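Local coordinates for glycosylation Associate Protein 1 (Streptococcus agalactiae serotype V, PDB 6OYC) that probably acts with its Gap2 and Gap3 partners in the accessory Sec pathway that glycosylates and exports serine-rich adhesins, and belongs to a family related to GT-B glycosyltransferases, at residues Phe153-Ile157 with Gln168-Pro173; Thr14-Asn19 with Leu53-Asn58. All coordinates share one frame; numbering follows the deposited sequence.

Interaction 1: Phe153-Ile157 with Gln168-Pro173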
# COMPACT_ATOMS: atom_id res chain seq x y z
N PHE A 153 -4.26 -11.18 20.46
CA PHE A 153 -5.46 -11.88 20.92
C PHE A 153 -6.20 -12.42 19.70
O PHE A 153 -5.95 -11.99 18.57
CB PHE A 153 -6.36 -10.96 21.76
CG PHE A 153 -6.93 -9.79 21.00
CD1 PHE A 153 -8.12 -9.92 20.29
CD2 PHE A 153 -6.29 -8.56 21.01
CE1 PHE A 153 -8.65 -8.84 19.58
CE2 PHE A 153 -6.81 -7.48 20.30
CZ PHE A 153 -8.00 -7.63 19.59
N LEU A 154 -7.12 -13.37 19.94
CA LEU A 154 -7.98 -13.87 18.85
C LEU A 154 -9.07 -12.84 18.56
O LEU A 154 -9.93 -12.62 19.39
CB LEU A 154 -8.61 -15.21 19.22
CG LEU A 154 -9.51 -15.85 18.15
CD1 LEU A 154 -8.78 -16.10 16.82
CD2 LEU A 154 -10.09 -17.14 18.67
N SER A 155 -9.03 -12.24 17.36
CA SER A 155 -9.96 -11.20 16.96
C SER A 155 -11.25 -11.75 16.36
O SER A 155 -12.34 -11.23 16.65
CB SER A 155 -9.31 -10.24 15.95
OG SER A 155 -10.20 -9.19 15.59
N SER A 156 -11.17 -12.80 15.54
CA SER A 156 -12.38 -13.33 14.94
C SER A 156 -12.13 -14.75 14.42
O SER A 156 -10.98 -15.18 14.26
CB SER A 156 -12.89 -12.40 13.83
OG SER A 156 -12.09 -12.47 12.65
N ILE A 157 -13.22 -15.47 14.17
CA ILE A 157 -13.18 -16.80 13.54
C ILE A 157 -14.13 -16.79 12.36
O ILE A 157 -15.30 -16.44 12.50
CB ILE A 157 -13.59 -17.94 14.49
CG1 ILE A 157 -12.75 -17.96 15.75
CG2 ILE A 157 -13.48 -19.27 13.79
CD1 ILE A 157 -13.36 -18.85 16.80
N GLN A 168 -18.84 -15.13 10.20
CA GLN A 168 -17.66 -14.69 10.94
C GLN A 168 -18.08 -14.21 12.32
O GLN A 168 -18.93 -13.31 12.44
CB GLN A 168 -16.93 -13.57 10.19
CG GLN A 168 -15.53 -13.31 10.72
CD GLN A 168 -14.51 -13.08 9.60
OE1 GLN A 168 -14.88 -12.81 8.46
NE2 GLN A 168 -13.23 -13.18 9.95
N ASP A 169 -17.49 -14.79 13.36
CA ASP A 169 -17.72 -14.36 14.74
C ASP A 169 -16.61 -13.41 15.17
O ASP A 169 -15.43 -13.78 15.16
CB ASP A 169 -17.79 -15.57 15.67
CG ASP A 169 -19.05 -16.38 15.46
OD1 ASP A 169 -19.87 -15.94 14.62
OD2 ASP A 169 -19.22 -17.43 16.12
N TYR A 170 -16.98 -12.18 15.55
CA TYR A 170 -16.00 -11.21 16.02
C TYR A 170 -16.00 -11.21 17.53
O TYR A 170 -17.06 -11.15 18.16
CB TYR A 170 -16.31 -9.80 15.52
CG TYR A 170 -16.29 -9.58 14.02
CD1 TYR A 170 -17.34 -10.05 13.22
CD2 TYR A 170 -15.26 -8.85 13.42
CE1 TYR A 170 -17.34 -9.82 11.84
CE2 TYR A 170 -15.25 -8.62 12.03
CZ TYR A 170 -16.30 -9.10 11.26
OH TYR A 170 -16.32 -8.86 9.90
N LEU A 171 -14.80 -11.26 18.11
CA LEU A 171 -14.63 -11.53 19.53
C LEU A 171 -14.03 -10.33 20.25
O LEU A 171 -13.36 -9.49 19.64
CB LEU A 171 -13.74 -12.77 19.74
CG LEU A 171 -14.10 -14.06 18.99
CD1 LEU A 171 -13.20 -15.24 19.35
CD2 LEU A 171 -15.55 -14.45 19.23
N ALA A 172 -14.31 -10.26 21.56
CA ALA A 172 -13.55 -9.43 22.49
C ALA A 172 -12.32 -10.21 22.97
O ALA A 172 -12.25 -11.43 22.80
CB ALA A 172 -14.43 -9.02 23.67
N PRO A 173 -11.34 -9.53 23.57
CA PRO A 173 -10.13 -10.25 24.03
C PRO A 173 -10.41 -11.31 25.08
O PRO A 173 -9.59 -12.22 25.27
CB PRO A 173 -9.23 -9.13 24.59
CG PRO A 173 -9.67 -7.89 23.83
CD PRO A 173 -11.17 -8.06 23.62
O HOH W 1 -10.31 -13.41 21.96

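Interaction 2: Thr14-Asn19 with Leu53-Asn58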
# COMPACT_ATOMS: atom_id res chain seq x y z
N THR A 14 -15.62 -5.08 1.22
CA THR A 14 -15.18 -3.71 1.48
C THR A 14 -14.72 -3.52 2.92
O THR A 14 -13.64 -2.97 3.17
CB THR A 14 -16.31 -2.72 1.17
OG1 THR A 14 -16.64 -2.81 -0.21
CG2 THR A 14 -15.90 -1.27 1.50
N TRP A 15 -15.54 -3.93 3.88
CA TRP A 15 -15.33 -3.53 5.27
C TRP A 15 -14.42 -4.49 6.02
O TRP A 15 -14.30 -4.37 7.24
CB TRP A 15 -16.69 -3.38 5.97
CG TRP A 15 -17.63 -2.54 5.12
CD1 TRP A 15 -18.69 -2.99 4.36
CD2 TRP A 15 -17.57 -1.12 4.89
NE1 TRP A 15 -19.28 -1.95 3.69
CE2 TRP A 15 -18.61 -0.79 4.00
CE3 TRP A 15 -16.73 -0.10 5.37
CZ2 TRP A 15 -18.83 0.52 3.56
CZ3 TRP A 15 -16.96 1.20 4.94
CH2 TRP A 15 -18.00 1.49 4.04
N TYR A 16 -13.77 -5.41 5.31
CA TYR A 16 -12.97 -6.46 5.91
C TYR A 16 -11.48 -6.07 5.95
O TYR A 16 -11.09 -4.96 5.56
CB TYR A 16 -13.18 -7.78 5.13
CG TYR A 16 -12.69 -9.03 5.84
CD1 TYR A 16 -13.17 -9.37 7.10
CD2 TYR A 16 -11.72 -9.85 5.27
CE1 TYR A 16 -12.73 -10.51 7.77
CE2 TYR A 16 -11.28 -10.99 5.92
CZ TYR A 16 -11.79 -11.31 7.17
OH TYR A 16 -11.36 -12.41 7.84
N ASP A 17 -10.65 -6.99 6.46
CA ASP A 17 -9.21 -6.80 6.57
C ASP A 17 -8.58 -6.65 5.19
O ASP A 17 -8.87 -7.42 4.27
CB ASP A 17 -8.62 -8.03 7.32
CG ASP A 17 -7.12 -7.89 7.70
OD1 ASP A 17 -6.50 -6.80 7.55
OD2 ASP A 17 -6.57 -8.91 8.18
N ASN A 18 -7.70 -5.65 5.04
CA ASN A 18 -6.95 -5.50 3.79
C ASN A 18 -5.63 -6.26 3.80
O ASN A 18 -4.89 -6.19 2.81
CB ASN A 18 -6.69 -4.02 3.48
CG ASN A 18 -5.65 -3.38 4.40
OD1 ASN A 18 -5.36 -3.90 5.48
ND2 ASN A 18 -5.07 -2.26 3.97
N ASN A 19 -5.29 -6.95 4.88
CA ASN A 19 -3.98 -7.57 4.95
C ASN A 19 -3.83 -8.63 3.86
O ASN A 19 -4.81 -9.15 3.32
CB ASN A 19 -3.75 -8.19 6.34
CG ASN A 19 -2.25 -8.32 6.67
OD1 ASN A 19 -1.41 -7.77 5.97
ND2 ASN A 19 -1.93 -9.04 7.74
N LEU A 53 -12.69 2.77 9.30
CA LEU A 53 -14.06 2.25 9.28
C LEU A 53 -14.13 0.75 9.09
O LEU A 53 -15.11 0.14 9.53
CB LEU A 53 -14.86 2.93 8.17
CG LEU A 53 -15.09 4.44 8.31
CD1 LEU A 53 -16.02 4.94 7.19
CD2 LEU A 53 -15.66 4.80 9.66
N ASN A 54 -13.14 0.13 8.46
CA ASN A 54 -13.19 -1.30 8.17
C ASN A 54 -12.42 -2.08 9.23
O ASN A 54 -11.67 -1.53 10.04
CB ASN A 54 -12.63 -1.61 6.78
CG ASN A 54 -11.18 -1.17 6.62
OD1 ASN A 54 -10.82 -0.03 6.91
ND2 ASN A 54 -10.34 -2.08 6.16
N TYR A 55 -12.63 -3.40 9.20
CA TYR A 55 -11.98 -4.32 10.13
C TYR A 55 -10.47 -4.39 9.84
O TYR A 55 -10.06 -4.74 8.73
CB TYR A 55 -12.65 -5.69 9.96
CG TYR A 55 -12.15 -6.82 10.84
CD1 TYR A 55 -12.11 -6.70 12.23
CD2 TYR A 55 -11.74 -8.02 10.27
CE1 TYR A 55 -11.67 -7.74 13.02
CE2 TYR A 55 -11.32 -9.07 11.05
CZ TYR A 55 -11.28 -8.92 12.42
OH TYR A 55 -10.85 -9.96 13.20
N MET A 56 -9.64 -4.05 10.82
CA MET A 56 -8.19 -3.97 10.61
C MET A 56 -7.42 -4.59 11.77
O MET A 56 -6.75 -3.89 12.55
CB MET A 56 -7.77 -2.52 10.38
CG MET A 56 -8.19 -1.97 9.03
SD MET A 56 -7.12 -2.68 7.76
CE MET A 56 -5.82 -1.45 7.71
N PRO A 57 -7.46 -5.92 11.91
CA PRO A 57 -6.75 -6.56 13.04
C PRO A 57 -5.24 -6.35 13.01
O PRO A 57 -4.58 -6.51 14.05
CB PRO A 57 -7.11 -8.04 12.89
CG PRO A 57 -7.50 -8.19 11.43
CD PRO A 57 -8.14 -6.90 11.05
N ASN A 58 -4.67 -5.98 11.87
CA ASN A 58 -3.24 -5.73 11.74
C ASN A 58 -2.92 -4.24 11.66
O ASN A 58 -1.90 -3.85 11.10
CB ASN A 58 -2.67 -6.44 10.52
CG ASN A 58 -1.32 -7.00 10.79
OD1 ASN A 58 -1.11 -7.67 11.81
ND2 ASN A 58 -0.36 -6.72 9.90
O HOH W 2 -5.41 -5.11 9.32
O HOH W 3 -0.67 -5.32 7.12

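Interaction 1: Phe153-Ile157 with Gln168-Pro173
Q168 reaches over to S156 with its side-chain amide, a long polar arm reaching from one antiparallel strand to its partner. With CG anti to the backbone N (chi1 -166°), the chain runs out toward the partner strand. CB and then CG pass the carbonyl of I157, CG lying 3.6 Å from I157 O, and a bend at chi2 turns the amide to S156. There Q168 NE2 donates to S156 OG over 3.0 Å, a bent bond with the oxygen tilted from the amide plane; S156 OG also bonds Y55 OH. The amide is also gripped at both its atoms from outside the hairpin, OE1 by R13 and NE2 by Y16 OH. A glutamine suits this place because it can donate and accept at once.

The backbones pair through I157 and D169, whose hydrogen bonds run both ways, D169 N to I157 O measuring 2.9 Å. S156 and Y170 form the next, non-hydrogen-bonded pair. Past it L171 N donates to S155 O, while S155 and S156 both face L147 in a classic beta bulge. L171 CD1 packs on L154 CD2 at 3.7 Å. Where the pairing ends, water 1 bridges L154 O and A172 O, and P173 CG sits over a face of the F153 ring, 4.2 Å from its centroid, a CH-pi contact.

This hairpin of strands 154-161 and 164-171 lies within an antiparallel sheet, between strands 141-148 and 177-182; D169 forms salt bridges to R177 and R180 there.

Interaction 2: Thr14-Asn19 with Leu53-Asn58
The backbone carbonyl of W15 takes the shortest direct polar bond here: Y55 N donates to W15 O over 2.8 Å, almost straight at 177°, though the donor stands above the carbonyl plane. One residue on, N54 ND2 donates to Y16 O at 3.0 Å, the acceptor lying in the amide plane. N54 places its CG between its backbone N and carbonyl carbon (chi1 60°), with the amide turned to the opposite loop. Asparagine suits the spot: its short amide brings an N-H to a backbone carbonyl in a part of the chain without regular strand pairing.

The side chains of Y16 and Y55 run alongside each other in the same direction, their ring planes inclined by 33°; Y16 CE1 meets Y55 CD2 at 3.7 Å. P57 CD rests over the centre of one face of Y55, and P57 CG approaches D17 OD2.

D17 OD1 closes an Asx turn by accepting from N19 N, which meets it from above the carboxylate plane. The same oxygen receives water 2, at 2.7 Å, and that water in turn accepts from N58 N. Water 3 joins N19 OD1 to N58 ND2 in a second bridge, while N130 ND2 bonds N58 OD1.

The two loops follow strands 2-5 and 48-52, neighbours in the parallel sheet, and N58 immediately precedes helix 59-65. W15 and L53 pack on helices 208-223 and 239-242, whereas Y16 and Y55 lean on L147 of strand 141-148.

Interaction 2 joins two loops that leave the parallel sheet; interaction 1 is a hairpin in the separate antiparallel sheet. They meet directly: Y55 OH lies 2.6 Å from S155 OG and 2.9 Å from S156 OG, probable hydrogen bonds at the bulge, and the rings of Y55 and Y170 pack edge-to-face. Loops and sheet are thus pinned together by tyrosines, which combine an aromatic flank with a polar end. Interaction 1 is buried although its centre lies about 25 Å from the centre of the chain; interaction 2, centred about 13 Å from it, is only partly buried. Regular backbone pairing dominates the hairpin, whereas the loops rely more on an asparagine, an aspartate and bridging waters.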